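Local coordinates for periplasmic binding protein/LacI transcriptional regulator (Shewanella sp. ANA-3, PDB 5OCP) that probably captures L-arabinofuranose in the periplasm, both anomers of which it holds here, and hands it to an arabinose ABC transporter, at residues D106-G111 / A140-A145; I128-G133 / V160-G165; H194-A199 / I219-G224; M198-V203 / P226-A231. All blocks are in the same frame, centred on the assembly; numbering follows the deposited sequence.

Contact 1: residues D106-G111 / A140-A145; sequences DFSEEG and AIDRAA. With AHR (alpha-L-arabinofuranose), chain I; FUB (beta-L-arabinofuranose), chain J.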
loop_
_atom_site.group_PDB
_atom_site.type_symbol
_atom_site.label_atom_id
_atom_site.label_comp_id
_atom_site.label_asym_id
_atom_site.label_seq_id
_atom_site.Cartn_x
_atom_site.Cartn_y
_atom_site.Cartn_z
ATOM N N ASP A 106 -8.609 0.936 5.204
ATOM C CA ASP A 106 -8.293 1.081 6.616
ATOM C C ASP A 106 -7.028 0.213 6.909
ATOM O O ASP A 106 -7.088 -0.993 7.115
ATOM C CB ASP A 106 -9.462 0.686 7.500
ATOM C CG ASP A 106 -9.156 0.869 9.006
ATOM O OD1 ASP A 106 -7.975 0.973 9.426
ATOM O OD2 ASP A 106 -10.141 0.768 9.791
ATOM N N PHE A 107 -5.888 0.895 6.896
ATOM C CA PHE A 107 -4.609 0.230 7.106
ATOM C C PHE A 107 -4.519 -0.458 8.466
ATOM O O PHE A 107 -3.912 -1.504 8.570
ATOM C CB PHE A 107 -3.447 1.248 7.001
ATOM C CG PHE A 107 -3.303 1.896 5.675
ATOM C CD1 PHE A 107 -3.008 1.129 4.542
ATOM C CD2 PHE A 107 -3.318 3.268 5.561
ATOM C CE1 PHE A 107 -2.806 1.719 3.317
ATOM C CE2 PHE A 107 -3.117 3.889 4.337
ATOM C CZ PHE A 107 -2.898 3.107 3.210
ATOM N N SER A 108 -5.108 0.154 9.524
ATOM C CA SER A 108 -5.132 -0.500 10.877
ATOM C C SER A 108 -5.934 -1.778 10.849
ATOM O O SER A 108 -5.485 -2.788 11.370
ATOM C CB SER A 108 -5.718 0.433 11.958
ATOM O OG SER A 108 -4.906 1.549 12.062
ATOM N N GLU A 109 -7.012 -1.803 10.042
ATOM C CA GLU A 109 -7.828 -2.994 9.885
ATOM C C GLU A 109 -7.043 -4.080 9.130
ATOM O O GLU A 109 -7.114 -5.263 9.481
ATOM C CB GLU A 109 -9.160 -2.705 9.175
ATOM C CG GLU A 109 -9.979 -3.951 8.969
ATOM C CD GLU A 109 -11.345 -3.709 8.275
ATOM O OE1 GLU A 109 -11.891 -2.558 8.305
ATOM O OE2 GLU A 109 -11.896 -4.690 7.703
ATOM N N GLU A 110 -6.261 -3.661 8.132
ATOM C CA GLU A 110 -5.423 -4.610 7.373
ATOM C C GLU A 110 -4.444 -5.291 8.340
ATOM O O GLU A 110 -4.335 -6.529 8.372
ATOM C CB GLU A 110 -4.647 -3.934 6.262
ATOM C CG GLU A 110 -5.512 -3.420 5.132
ATOM C CD GLU A 110 -4.796 -2.463 4.194
ATOM O OE1 GLU A 110 -3.622 -2.084 4.342
ATOM O OE2 GLU A 110 -5.446 -2.043 3.254
ATOM N N GLY A 111 -3.777 -4.505 9.161
ATOM C CA GLY A 111 -2.835 -5.036 10.191
ATOM C C GLY A 111 -3.495 -5.900 11.230
ATOM O O GLY A 111 -2.987 -6.990 11.574
ATOM N N ALA A 140 2.497 2.211 6.751
ATOM C CA ALA A 140 3.393 1.549 7.720
ATOM C C ALA A 140 2.964 1.808 9.172
ATOM O O ALA A 140 2.848 0.913 9.968
ATOM C CB ALA A 140 4.828 2.008 7.519
ATOM N N ILE A 141 2.732 3.058 9.474
ATOM C CA ILE A 141 2.343 3.425 10.841
ATOM C C ILE A 141 1.086 2.669 11.276
ATOM O O ILE A 141 0.979 2.084 12.361
ATOM C CB ILE A 141 2.108 4.944 10.859
ATOM C CG1 ILE A 141 3.415 5.715 10.609
ATOM C CG2 ILE A 141 1.489 5.373 12.151
ATOM C CD1 ILE A 141 3.141 7.142 10.177
ATOM N N ASP A 142 0.041 2.761 10.438
ATOM C CA ASP A 142 -1.239 2.209 10.793
ATOM C C ASP A 142 -1.308 0.671 10.710
ATOM O O ASP A 142 -2.020 0.051 11.508
ATOM C CB ASP A 142 -2.323 2.792 9.919
ATOM C CG ASP A 142 -2.656 4.266 10.268
ATOM O OD1 ASP A 142 -1.937 4.858 11.117
ATOM O OD2 ASP A 142 -3.567 4.810 9.614
ATOM N N ARG A 143 -0.559 0.058 9.799
ATOM C CA ARG A 143 -0.568 -1.406 9.746
ATOM C C ARG A 143 0.118 -1.918 11.013
ATOM O O ARG A 143 -0.299 -2.844 11.586
ATOM C CB ARG A 143 0.158 -1.962 8.527
ATOM C CG ARG A 143 -0.687 -1.917 7.267
ATOM C CD ARG A 143 0.029 -2.258 5.976
ATOM N NE ARG A 143 -0.844 -1.974 4.848
ATOM C CZ ARG A 143 -0.416 -1.699 3.644
ATOM N NH1 ARG A 143 0.849 -1.736 3.373
ATOM N NH2 ARG A 143 -1.277 -1.440 2.694
ATOM N N ALA A 144 1.188 -1.252 11.397
ATOM C CA ALA A 144 1.900 -1.669 12.629
ATOM C C ALA A 144 0.953 -1.516 13.818
ATOM O O ALA A 144 0.844 -2.428 14.683
ATOM C CB ALA A 144 3.169 -0.917 12.816
ATOM N N ALA A 145 0.273 -0.382 13.903
ATOM C CA ALA A 145 -0.620 -0.159 15.015
ATOM C C ALA A 145 -1.697 -1.230 15.155
ATOM O O ALA A 145 -1.957 -1.749 16.232
ATOM C CB ALA A 145 -1.284 1.201 14.933
HETATM O O5 AHR I . 0.326 3.004 0.525
HETATM C C5 AHR I . 0.185 1.683 0.101
HETATM C C4 AHR I . 1.501 0.940 0.244
HETATM O O4 AHR I . 2.545 1.622 -0.409
HETATM C C3 AHR I . 1.421 -0.483 -0.341
HETATM O O3 AHR I . 0.897 -1.333 0.628
HETATM C C2 AHR I . 2.882 -0.686 -0.705
HETATM O O2 AHR I . 3.147 -1.682 -1.649
HETATM C C1 AHR I . 3.186 0.683 -1.286
HETATM O O1 AHR I . 4.506 0.883 -1.260
HETATM O O5 FUB J . 0.326 3.002 0.525
HETATM C C5 FUB J . 0.192 1.682 0.097
HETATM C C4 FUB J . 1.511 0.941 0.237
HETATM O O4 FUB J . 2.565 1.623 -0.398
HETATM C C3 FUB J . 1.438 -0.477 -0.351
HETATM O O3 FUB J . 0.895 -1.324 0.614
HETATM C C2 FUB J . 2.912 -0.719 -0.654
HETATM O O2 FUB J . 3.152 -1.692 -1.645
HETATM C C1 FUB J . 3.484 0.666 -0.956
HETATM O O1 FUB J . 3.437 0.831 -2.287
HETATM O O HOH W 1 -5.509 3.624 8.523
#

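Contact 2: residues I128-G133 / V160-G165; sequences IAELQG and VRSQTG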
loop_
_atom_site.group_PDB
_atom_site.type_symbol
_atom_site.label_atom_id
_atom_site.label_comp_id
_atom_site.label_asym_id
_atom_site.label_seq_id
_atom_site.Cartn_x
_atom_site.Cartn_y
_atom_site.Cartn_z
ATOM N N ILE A 128 8.060 -13.199 16.085
ATOM C CA ILE A 128 7.823 -12.578 14.783
ATOM C C ILE A 128 8.937 -11.590 14.435
ATOM O O ILE A 128 9.312 -10.776 15.302
ATOM C CB ILE A 128 6.495 -11.750 14.883
ATOM C CG1 ILE A 128 5.294 -12.676 15.229
ATOM C CG2 ILE A 128 6.203 -10.954 13.584
ATOM C CD1 ILE A 128 4.178 -11.990 15.930
ATOM N N ALA A 129 9.313 -11.569 13.178
ATOM C CA ALA A 129 10.178 -10.510 12.640
ATOM C C ALA A 129 9.339 -9.588 11.772
ATOM O O ALA A 129 8.647 -10.116 10.825
ATOM C CB ALA A 129 11.273 -11.111 11.805
ATOM N N GLU A 130 9.431 -8.296 12.040
ATOM C CA GLU A 130 8.671 -7.287 11.303
ATOM C C GLU A 130 9.528 -6.547 10.300
ATOM O O GLU A 130 10.546 -5.906 10.677
ATOM C CB GLU A 130 8.074 -6.293 12.309
ATOM C CG GLU A 130 7.262 -5.177 11.653
ATOM C CD GLU A 130 6.707 -4.195 12.669
ATOM O OE1 GLU A 130 7.272 -4.118 13.771
ATOM O OE2 GLU A 130 5.736 -3.445 12.365
ATOM N N LEU A 131 9.092 -6.554 9.022
ATOM C CA LEU A 131 9.690 -5.717 7.992
ATOM C C LEU A 131 8.775 -4.535 7.797
ATOM O O LEU A 131 7.676 -4.642 7.244
ATOM C CB LEU A 131 9.874 -6.453 6.668
ATOM C CG LEU A 131 10.782 -7.637 6.700
ATOM C CD1 LEU A 131 10.746 -8.458 5.409
ATOM C CD2 LEU A 131 12.178 -7.103 6.971
ATOM N N GLN A 132 9.215 -3.359 8.282
ATOM C CA GLN A 132 8.398 -2.176 8.210
ATOM C C GLN A 132 8.471 -1.462 6.859
ATOM O O GLN A 132 9.436 -1.479 6.151
ATOM C CB GLN A 132 8.802 -1.203 9.321
ATOM C CG GLN A 132 8.870 -1.770 10.728
ATOM C CD GLN A 132 9.705 -0.844 11.630
ATOM O OE1 GLN A 132 10.932 -0.818 11.582
ATOM N NE2 GLN A 132 9.054 -0.118 12.418
ATOM N N GLY A 133 7.392 -0.733 6.534
ATOM C CA GLY A 133 7.376 0.127 5.399
ATOM C C GLY A 133 8.185 1.400 5.657
ATOM O O GLY A 133 8.844 1.541 6.674
ATOM N N VAL A 160 10.125 -9.798 17.764
ATOM C CA VAL A 160 11.500 -9.903 18.280
ATOM C C VAL A 160 12.472 -9.132 17.488
ATOM O O VAL A 160 13.557 -8.863 18.005
ATOM C CB VAL A 160 11.958 -11.364 18.516
ATOM C CG1 VAL A 160 11.020 -12.051 19.487
ATOM C CG2 VAL A 160 12.097 -12.160 17.230
ATOM N N ARG A 161 12.147 -8.731 16.255
ATOM C CA ARG A 161 13.092 -7.979 15.374
ATOM C C ARG A 161 12.166 -7.041 14.608
ATOM O O ARG A 161 11.079 -7.499 14.207
ATOM C CB ARG A 161 13.745 -8.843 14.228
ATOM C CG ARG A 161 14.430 -10.132 14.613
ATOM C CD ARG A 161 15.829 -9.796 14.953
ATOM N NE ARG A 161 16.456 -10.679 15.924
ATOM C CZ ARG A 161 17.505 -10.308 16.653
ATOM N NH1 ARG A 161 18.017 -9.085 16.504
ATOM N NH2 ARG A 161 18.054 -11.153 17.534
ATOM N N SER A 162 12.598 -5.786 14.376
ATOM C CA SER A 162 11.764 -4.847 13.629
ATOM C C SER A 162 12.656 -3.800 12.977
ATOM O O SER A 162 13.488 -3.256 13.653
ATOM C CB SER A 162 10.698 -4.265 14.527
ATOM O OG SER A 162 9.920 -3.362 13.826
ATOM N N GLN A 163 12.542 -3.628 11.647
ATOM C CA GLN A 163 13.375 -2.684 10.920
ATOM C C GLN A 163 12.688 -2.341 9.623
ATOM O O GLN A 163 11.946 -3.192 9.023
ATOM C CB GLN A 163 14.754 -3.307 10.702
ATOM C CG GLN A 163 15.779 -2.421 10.013
ATOM C CD GLN A 163 17.141 -3.100 9.875
ATOM O OE1 GLN A 163 17.432 -4.122 10.519
ATOM N NE2 GLN A 163 17.972 -2.544 9.032
ATOM N N THR A 164 12.958 -1.139 9.122
ATOM C CA THR A 164 12.353 -0.797 7.809
ATOM C C THR A 164 13.033 -1.498 6.643
ATOM O O THR A 164 14.282 -1.581 6.537
ATOM C CB THR A 164 12.278 0.724 7.570
ATOM O OG1 THR A 164 11.596 0.975 6.296
ATOM C CG2 THR A 164 13.696 1.346 7.460
ATOM N N GLY A 165 12.198 -2.022 5.723
ATOM C CA GLY A 165 12.613 -2.509 4.428
ATOM C C GLY A 165 12.247 -1.608 3.282
ATOM O O GLY A 165 12.299 -2.028 2.114
#

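Contact 3: residues H194-A199 / I219-G224; sequences HNDEMA and IVSVDG. With AHR (alpha-L-arabinofuranose), chain I; FUB (beta-L-arabinofuranose), chain J.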
loop_
_atom_site.group_PDB
_atom_site.type_symbol
_atom_site.label_atom_id
_atom_site.label_comp_id
_atom_site.label_asym_id
_atom_site.label_seq_id
_atom_site.Cartn_x
_atom_site.Cartn_y
_atom_site.Cartn_z
ATOM N N HIS A 194 5.133 -5.381 5.963
ATOM C CA HIS A 194 4.110 -4.397 5.670
ATOM C C HIS A 194 3.677 -4.405 4.204
ATOM O O HIS A 194 2.616 -3.858 3.921
ATOM C CB HIS A 194 4.539 -3.005 6.102
ATOM C CG HIS A 194 4.670 -2.834 7.590
ATOM N ND1 HIS A 194 4.931 -1.596 8.139
ATOM C CD2 HIS A 194 4.654 -3.708 8.617
ATOM C CE1 HIS A 194 5.022 -1.714 9.460
ATOM N NE2 HIS A 194 4.744 -2.959 9.790
ATOM N N ASN A 195 4.428 -4.992 3.268
ATOM C CA ASN A 195 3.954 -5.181 1.942
ATOM C C ASN A 195 4.489 -6.424 1.283
ATOM O O ASN A 195 5.486 -7.025 1.730
ATOM C CB ASN A 195 4.117 -3.966 1.025
ATOM C CG ASN A 195 5.519 -3.776 0.479
ATOM O OD1 ASN A 195 6.510 -4.335 1.015
ATOM N ND2 ASN A 195 5.630 -2.938 -0.576
ATOM N N ASP A 196 3.776 -6.847 0.253
ATOM C CA ASP A 196 4.166 -8.098 -0.417
ATOM C C ASP A 196 5.546 -7.991 -1.052
ATOM O O ASP A 196 6.262 -9.014 -1.081
ATOM C CB ASP A 196 3.157 -8.477 -1.519
ATOM C CG ASP A 196 1.768 -8.907 -1.018
ATOM O OD1 ASP A 196 1.562 -9.145 0.202
ATOM O OD2 ASP A 196 0.883 -9.022 -1.885
ATOM N N GLU A 197 5.941 -6.815 -1.529
ATOM C CA GLU A 197 7.242 -6.597 -2.162
ATOM C C GLU A 197 8.391 -6.998 -1.230
ATOM O O GLU A 197 9.256 -7.793 -1.621
ATOM C CB GLU A 197 7.344 -5.156 -2.621
ATOM C CG GLU A 197 8.413 -4.875 -3.628
ATOM C CD GLU A 197 8.118 -5.358 -5.046
ATOM O OE1 GLU A 197 6.969 -5.398 -5.559
ATOM O OE2 GLU A 197 9.149 -5.596 -5.710
ATOM N N MET A 198 8.397 -6.516 0.024
ATOM C CA MET A 198 9.445 -6.813 0.968
ATOM C C MET A 198 9.357 -8.313 1.299
ATOM O O MET A 198 10.386 -8.956 1.560
ATOM C CB MET A 198 9.365 -6.024 2.259
ATOM C CG MET A 198 9.589 -4.529 2.089
ATOM S SD MET A 198 9.502 -3.581 3.596
ATOM C CE MET A 198 7.818 -3.914 4.092
ATOM N N ALA A 199 8.136 -8.849 1.358
ATOM C CA ALA A 199 7.915 -10.241 1.738
ATOM C C ALA A 199 8.580 -11.167 0.717
ATOM O O ALA A 199 9.215 -12.174 1.130
ATOM C CB ALA A 199 6.485 -10.513 1.801
ATOM N N ILE A 219 4.979 -16.497 6.373
ATOM C CA ILE A 219 5.159 -15.165 5.810
ATOM C C ILE A 219 3.736 -14.593 5.605
ATOM O O ILE A 219 2.943 -15.189 4.907
ATOM C CB ILE A 219 5.944 -15.222 4.513
ATOM C CG1 ILE A 219 7.342 -15.779 4.825
ATOM C CG2 ILE A 219 6.006 -13.826 3.914
ATOM C CD1 ILE A 219 8.249 -15.897 3.651
ATOM N N VAL A 220 3.484 -13.476 6.295
ATOM C CA VAL A 220 2.209 -12.758 6.195
ATOM C C VAL A 220 2.447 -11.309 5.809
ATOM O O VAL A 220 3.449 -10.718 6.185
ATOM C CB VAL A 220 1.400 -12.910 7.431
ATOM C CG1 VAL A 220 1.175 -14.355 7.782
ATOM C CG2 VAL A 220 1.998 -12.146 8.618
ATOM N N SER A 221 1.517 -10.704 5.078
ATOM C CA SER A 221 1.821 -9.461 4.401
ATOM C C SER A 221 0.530 -8.733 4.001
ATOM O O SER A 221 -0.598 -9.191 4.325
ATOM C CB SER A 221 2.602 -9.871 3.132
ATOM O OG SER A 221 3.119 -8.762 2.453
ATOM N N VAL A 222 0.726 -7.630 3.307
ATOM C CA VAL A 222 -0.376 -6.839 2.677
ATOM C C VAL A 222 -0.049 -6.474 1.254
ATOM O O VAL A 222 1.073 -6.055 0.962
ATOM C CB VAL A 222 -0.676 -5.552 3.498
ATOM C CG1 VAL A 222 -1.859 -4.789 2.882
ATOM C CG2 VAL A 222 -1.037 -5.891 4.903
ATOM N N ASP A 223 -1.062 -6.612 0.387
ATOM C CA ASP A 223 -1.216 -5.973 -0.946
ATOM C C ASP A 223 -2.054 -6.899 -1.868
ATOM O O ASP A 223 -2.906 -6.433 -2.630
ATOM C CB ASP A 223 0.046 -5.533 -1.656
ATOM C CG ASP A 223 0.634 -4.228 -1.151
ATOM O OD1 ASP A 223 -0.028 -3.473 -0.351
ATOM O OD2 ASP A 223 1.808 -3.902 -1.489
ATOM N N GLY A 224 -1.761 -8.205 -1.842
ATOM C CA GLY A 224 -2.412 -9.110 -2.711
ATOM C C GLY A 224 -1.982 -8.975 -4.161
ATOM O O GLY A 224 -2.834 -9.030 -5.100
HETATM O O5 AHR I . 0.326 3.004 0.525
HETATM C C5 AHR I . 0.185 1.683 0.101
HETATM C C4 AHR I . 1.501 0.940 0.244
HETATM O O4 AHR I . 2.545 1.622 -0.409
HETATM C C3 AHR I . 1.421 -0.483 -0.341
HETATM O O3 AHR I . 0.897 -1.333 0.628
HETATM C C2 AHR I . 2.882 -0.686 -0.705
HETATM O O2 AHR I . 3.147 -1.682 -1.649
HETATM C C1 AHR I . 3.186 0.683 -1.286
HETATM O O1 AHR I . 4.506 0.883 -1.260
HETATM O O5 FUB J . 0.326 3.002 0.525
HETATM C C5 FUB J . 0.192 1.682 0.097
HETATM C C4 FUB J . 1.511 0.941 0.237
HETATM O O4 FUB J . 2.565 1.623 -0.398
HETATM C C3 FUB J . 1.438 -0.477 -0.351
HETATM O O3 FUB J . 0.895 -1.324 0.614
HETATM C C2 FUB J . 2.912 -0.719 -0.654
HETATM O O2 FUB J . 3.152 -1.692 -1.645
HETATM C C1 FUB J . 3.484 0.666 -0.956
HETATM O O1 FUB J . 3.437 0.831 -2.287
HETATM O O HOH W 2 3.713 -5.157 -2.692
#

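Contact 4: residues M198-V203 / P226-A231; sequences MALGAV and PDYFKA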
loop_
_atom_site.group_PDB
_atom_site.type_symbol
_atom_site.label_atom_id
_atom_site.label_comp_id
_atom_site.label_asym_id
_atom_site.label_seq_id
_atom_site.Cartn_x
_atom_site.Cartn_y
_atom_site.Cartn_z
ATOM N N MET A 198 8.397 -6.516 0.024
ATOM C CA MET A 198 9.445 -6.813 0.968
ATOM C C MET A 198 9.357 -8.313 1.299
ATOM O O MET A 198 10.386 -8.956 1.560
ATOM C CB MET A 198 9.365 -6.024 2.259
ATOM C CG MET A 198 9.589 -4.529 2.089
ATOM S SD MET A 198 9.502 -3.581 3.596
ATOM C CE MET A 198 7.818 -3.914 4.092
ATOM N N ALA A 199 8.136 -8.849 1.358
ATOM C CA ALA A 199 7.915 -10.241 1.738
ATOM C C ALA A 199 8.580 -11.167 0.717
ATOM O O ALA A 199 9.215 -12.174 1.130
ATOM C CB ALA A 199 6.485 -10.513 1.801
ATOM N N LEU A 200 8.486 -10.813 -0.543
ATOM C CA LEU A 200 9.066 -11.632 -1.565
ATOM C C LEU A 200 10.559 -11.578 -1.520
ATOM O O LEU A 200 11.255 -12.626 -1.877
ATOM C CB LEU A 200 8.530 -11.292 -2.909
ATOM C CG LEU A 200 7.022 -11.618 -3.035
ATOM C CD1 LEU A 200 6.414 -11.014 -4.276
ATOM C CD2 LEU A 200 6.676 -13.076 -2.962
ATOM N N GLY A 201 11.119 -10.455 -1.165
ATOM C CA GLY A 201 12.582 -10.409 -0.874
ATOM C C GLY A 201 12.945 -11.281 0.292
ATOM O O GLY A 201 13.996 -11.983 0.278
ATOM N N ALA A 202 12.159 -11.233 1.371
ATOM C CA ALA A 202 12.404 -12.064 2.530
ATOM C C ALA A 202 12.436 -13.569 2.166
ATOM O O ALA A 202 13.244 -14.333 2.742
ATOM C CB ALA A 202 11.422 -11.818 3.677
ATOM N N VAL A 203 11.583 -14.001 1.238
ATOM C CA VAL A 203 11.487 -15.355 0.814
ATOM C C VAL A 203 12.877 -15.776 0.311
ATOM O O VAL A 203 13.331 -16.832 0.671
ATOM C CB VAL A 203 10.490 -15.536 -0.301
ATOM C CG1 VAL A 203 10.693 -16.869 -1.033
ATOM C CG2 VAL A 203 9.051 -15.445 0.257
ATOM N N PRO A 226 -0.235 -10.097 -7.766
ATOM C CA PRO A 226 -0.264 -11.424 -8.403
ATOM C C PRO A 226 0.938 -12.293 -8.128
ATOM O O PRO A 226 0.732 -13.482 -7.887
ATOM C CB PRO A 226 -0.328 -11.059 -9.892
ATOM C CG PRO A 226 -1.177 -9.821 -9.894
ATOM C CD PRO A 226 -0.624 -9.039 -8.724
ATOM N N ASP A 227 2.115 -11.721 -8.099
ATOM C CA ASP A 227 3.338 -12.455 -7.769
ATOM C C ASP A 227 3.253 -13.068 -6.373
ATOM O O ASP A 227 3.859 -14.142 -6.092
ATOM C CB ASP A 227 4.584 -11.649 -7.842
ATOM C CG ASP A 227 5.064 -11.441 -9.269
ATOM O OD1 ASP A 227 4.442 -12.019 -10.212
ATOM O OD2 ASP A 227 6.063 -10.728 -9.392
ATOM N N TYR A 228 2.549 -12.400 -5.463
ATOM C CA TYR A 228 2.384 -13.009 -4.117
ATOM C C TYR A 228 1.388 -14.182 -4.099
ATOM O O TYR A 228 1.556 -15.207 -3.375
ATOM C CB TYR A 228 2.012 -11.938 -3.087
ATOM C CG TYR A 228 2.156 -12.357 -1.658
ATOM C CD1 TYR A 228 1.157 -13.026 -0.971
ATOM C CD2 TYR A 228 3.326 -12.011 -0.919
ATOM C CE1 TYR A 228 1.271 -13.393 0.374
ATOM C CE2 TYR A 228 3.450 -12.361 0.411
ATOM C CZ TYR A 228 2.436 -12.977 1.079
ATOM O OH TYR A 228 2.558 -13.336 2.386
ATOM N N PHE A 229 0.296 -14.070 -4.873
ATOM C CA PHE A 229 -0.660 -15.125 -5.034
ATOM C C PHE A 229 0.066 -16.330 -5.698
ATOM O O PHE A 229 -0.149 -17.460 -5.264
ATOM C CB PHE A 229 -1.841 -14.717 -5.917
ATOM C CG PHE A 229 -2.913 -14.029 -5.124
ATOM C CD1 PHE A 229 -3.916 -14.769 -4.475
ATOM C CD2 PHE A 229 -2.945 -12.638 -5.059
ATOM C CE1 PHE A 229 -4.867 -14.171 -3.695
ATOM C CE2 PHE A 229 -3.933 -12.023 -4.303
ATOM C CZ PHE A 229 -4.855 -12.762 -3.580
ATOM N N LYS A 230 0.937 -16.018 -6.622
ATOM C CA LYS A 230 1.777 -17.094 -7.235
ATOM C C LYS A 230 2.670 -17.822 -6.187
ATOM O O LYS A 230 2.621 -19.051 -6.043
ATOM C CB LYS A 230 2.615 -16.583 -8.341
ATOM C CG LYS A 230 3.459 -17.698 -8.977
ATOM C CD LYS A 230 4.016 -17.307 -10.347
ATOM C CE LYS A 230 4.829 -18.459 -10.965
ATOM N NZ LYS A 230 4.066 -19.753 -10.939
ATOM N N ALA A 231 3.370 -17.032 -5.385
ATOM C CA ALA A 231 4.109 -17.528 -4.245
ATOM C C ALA A 231 3.295 -18.341 -3.238
ATOM O O ALA A 231 3.778 -19.343 -2.658
ATOM C CB ALA A 231 4.826 -16.341 -3.577
#

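Contact 1: residues D106-G111 / A140-A145
Arg143 and Glu110 form a salt bridge that turns a guanidinium toward the bound sugar. Two nitrogens of Arg143 converge side-on on one carboxylate oxygen, with Arg143 NE 2.8 Å from Glu110 OE1 and NH2 almost as close. That oxygen lies in the guanidinium plane, at its edge, although the carboxylate is twisted 31° from it. Further round the edge, NH1 and NH2 both donate to O3 of the arabinofuranose, Arg143 NH1 lying 2.8 Å from O3 in either anomer, so NH2 serves both acid and sugar. An arm extended from CG to NE (chi2 171°) carries the group this far, past the carbonyl of Phe107. With a leucine in place of Arg143, the buried Glu110 would probably be left without its charged mate and O3 of the sugar without two donors.

Ser105 binds the other oxygen of Glu110, and the Phe107 ring stands nearly upright to the guanidinium, its CE1 3.6 Å from Arg143 NH2. Phe107 CB packs 3.5 Å from Asp142 CB, and Ser108 CA points a C-H at Asp142 O over 3.2 Å. Gly111 lies against Arg143 O, where a side chain would clash.

The axes of 107-111 and 140-145 approach to 6.6 Å and cross at -42°. Helix 107-121 links strand 101-104 of one sheet to strand 126-132 of the other, placing the contact where the chain passes between lobes, with helix 138-151 alongside.

Contact 2: residues I128-G133 / V160-G165
Glu130 and Ser162 stand side by side on neighbouring strands, each with its first side-chain atom swung opposite its own backbone N: Glu130 CG at chi1 180°, Ser162 OG at chi1 179°. The glutamate chain runs out straight from there, and Ser162 OG donates to Glu130 OE1 over 2.8 Å, coming from above the carboxylate plane, 52° out of it. The second oxygen of Glu130, OE2, is hydrogen-bonded to NE2 of His194, just past the end of strand 190-193. Gln132 brings its amide back over the same serine, Gln132 CD lying 3.3 Å from Ser162 OG.

Beneath these side chains runs a parallel ladder, the product of a beta-alpha-beta crossover in which strand 126-132 leads through helix 138-151 to strand 157-164, an outermost strand of its sheet. Glu130 takes part with both backbone groups: Glu130 N is 2.8 Å from Arg161 O, and Glu130 O accepts from Gln163 N at 3.2 Å. Val160 N to Ile128 O (2.8 Å) and Gly165 N to Gln132 O (2.8 Å) carry the pairing toward the two ends.

Ala129 and Leu131 point to the opposite face and pack on Phe179 of helix 169-183; Arg161, on that face too, sends its NE to Gln183. At the C-terminal end of the strands Thr164 OG1 donates to Gly133 O over 2.8 Å, approaching from above the carbonyl plane, and the same hydroxyl is bonded to Glu166 N.

Contact 3: residues H194-A199 / I219-G224
The carboxylate of Asp196 is a flat plate wedged against the chain from Ser221 to Gly224. Over one face lies Val222 O, 3.5 Å from Asp196 CG, and over the other the CB of Tyr228. Ser221 OG donates to Asp196 OD1 over 2.8 Å on the anti lone pair, away from the second oxygen. Asp196 OD2 takes a weak bond from Gly224 N at 2.8 Å and another bond from Val225 N, while Thr240 is also hydrogen-bonded to OD1. Were a leucine here, Ser221 OG and Gly224 N would be likely to lose the carboxylate that accepts from both, setting the turn that carries Asp223 freer to shift against the sugar.

The neighbouring amide works on two sides. Asn195 CG sits between its backbone N and carbonyl carbon (chi1 79°), which lets Asn195 OD1 cap the helix by accepting from Met198 N at 3.0 Å. Its nitrogen faces the pocket: Asn195 ND2 to sugar O2 is 3.0 Å and nearly straight, 177°, in both anomers. Beside it, Asp223 turns both oxygens to the sugar, OD2 close to the same O2 and Asp223 OD1 2.5 Å from O3, and a water links OD2 to Glu197 N.

Farther from the pocket, Ala199 CB rests 4.0 Å from Ile219 CG2. Strand 190-193, helix 196-208 and strand 218-221 form a beta-alpha-beta unit here, with Tyr228 of helix 226-234 packed against Asp196, Ile219 and Ser221.

Contact 4: residues M198-V203 / P226-A231
Leu200 reaches from helix 196-208 into a hollow formed by Asp227, Tyr228 and Ala231, and its two methyls divide the work. One meets two residues: Leu200 CD2 is 3.8 Å from Ala231 CB and 4.1 Å from Tyr228 CD2. The other branch goes to the aspartate, Leu200 CD1 meeting Asp227 CB at 4.1 Å, with the two side chains at about a right angle. Against Tyr228 the leucine comes in obliquely.

The tyrosine lies differently against its second neighbour. With CG opposite the backbone N (chi1 -165°), the ring is laid across the gap toward helix 196-208, and Ala199 CB meets it in plane, at the edge, 3.8 Å from Tyr228 CE2. One aromatic ring thus touches two successive residues of the facing helix. Its far end continues past them to Ala239, to whose carbonyl the hydroxyl makes a weak hydrogen bond.

The segment axes are 10.7 Å apart at closest approach and cross at 38°, too wide for the backbones to meet, so side chains fill the space between two helices covering the same face of the sheet.

Every touch across this pair is carbon on carbon. The carboxylate of Asp227 takes no part, only its CB doing so, which implies that these two segments are joined by apolar packing, with no polar pairing between them.

All four contacts belong to one lobe of a two-lobed periplasmic binding protein. Contacts 1 and 3, with centres 13 Å apart, both touch the sugar, and Arg143 of the first approaches His194 and Val222 of the second. Contact 2 shares its sheet with contact 3, centres 12 Å apart, and the two are joined by Glu130 and His194. Along the chain, contacts 1 and 2 interleave, then contacts 3 and 4 follow, both starting from helix 196-208 with centres only 7 Å apart. Contact 4, its centre 19 Å from that of contact 1, lies farther from the pocket. Sugar-binding groups from a helix (Arg143) and strand-end loops (Asn195, Asp223) thus rest on a layered helix-sheet core.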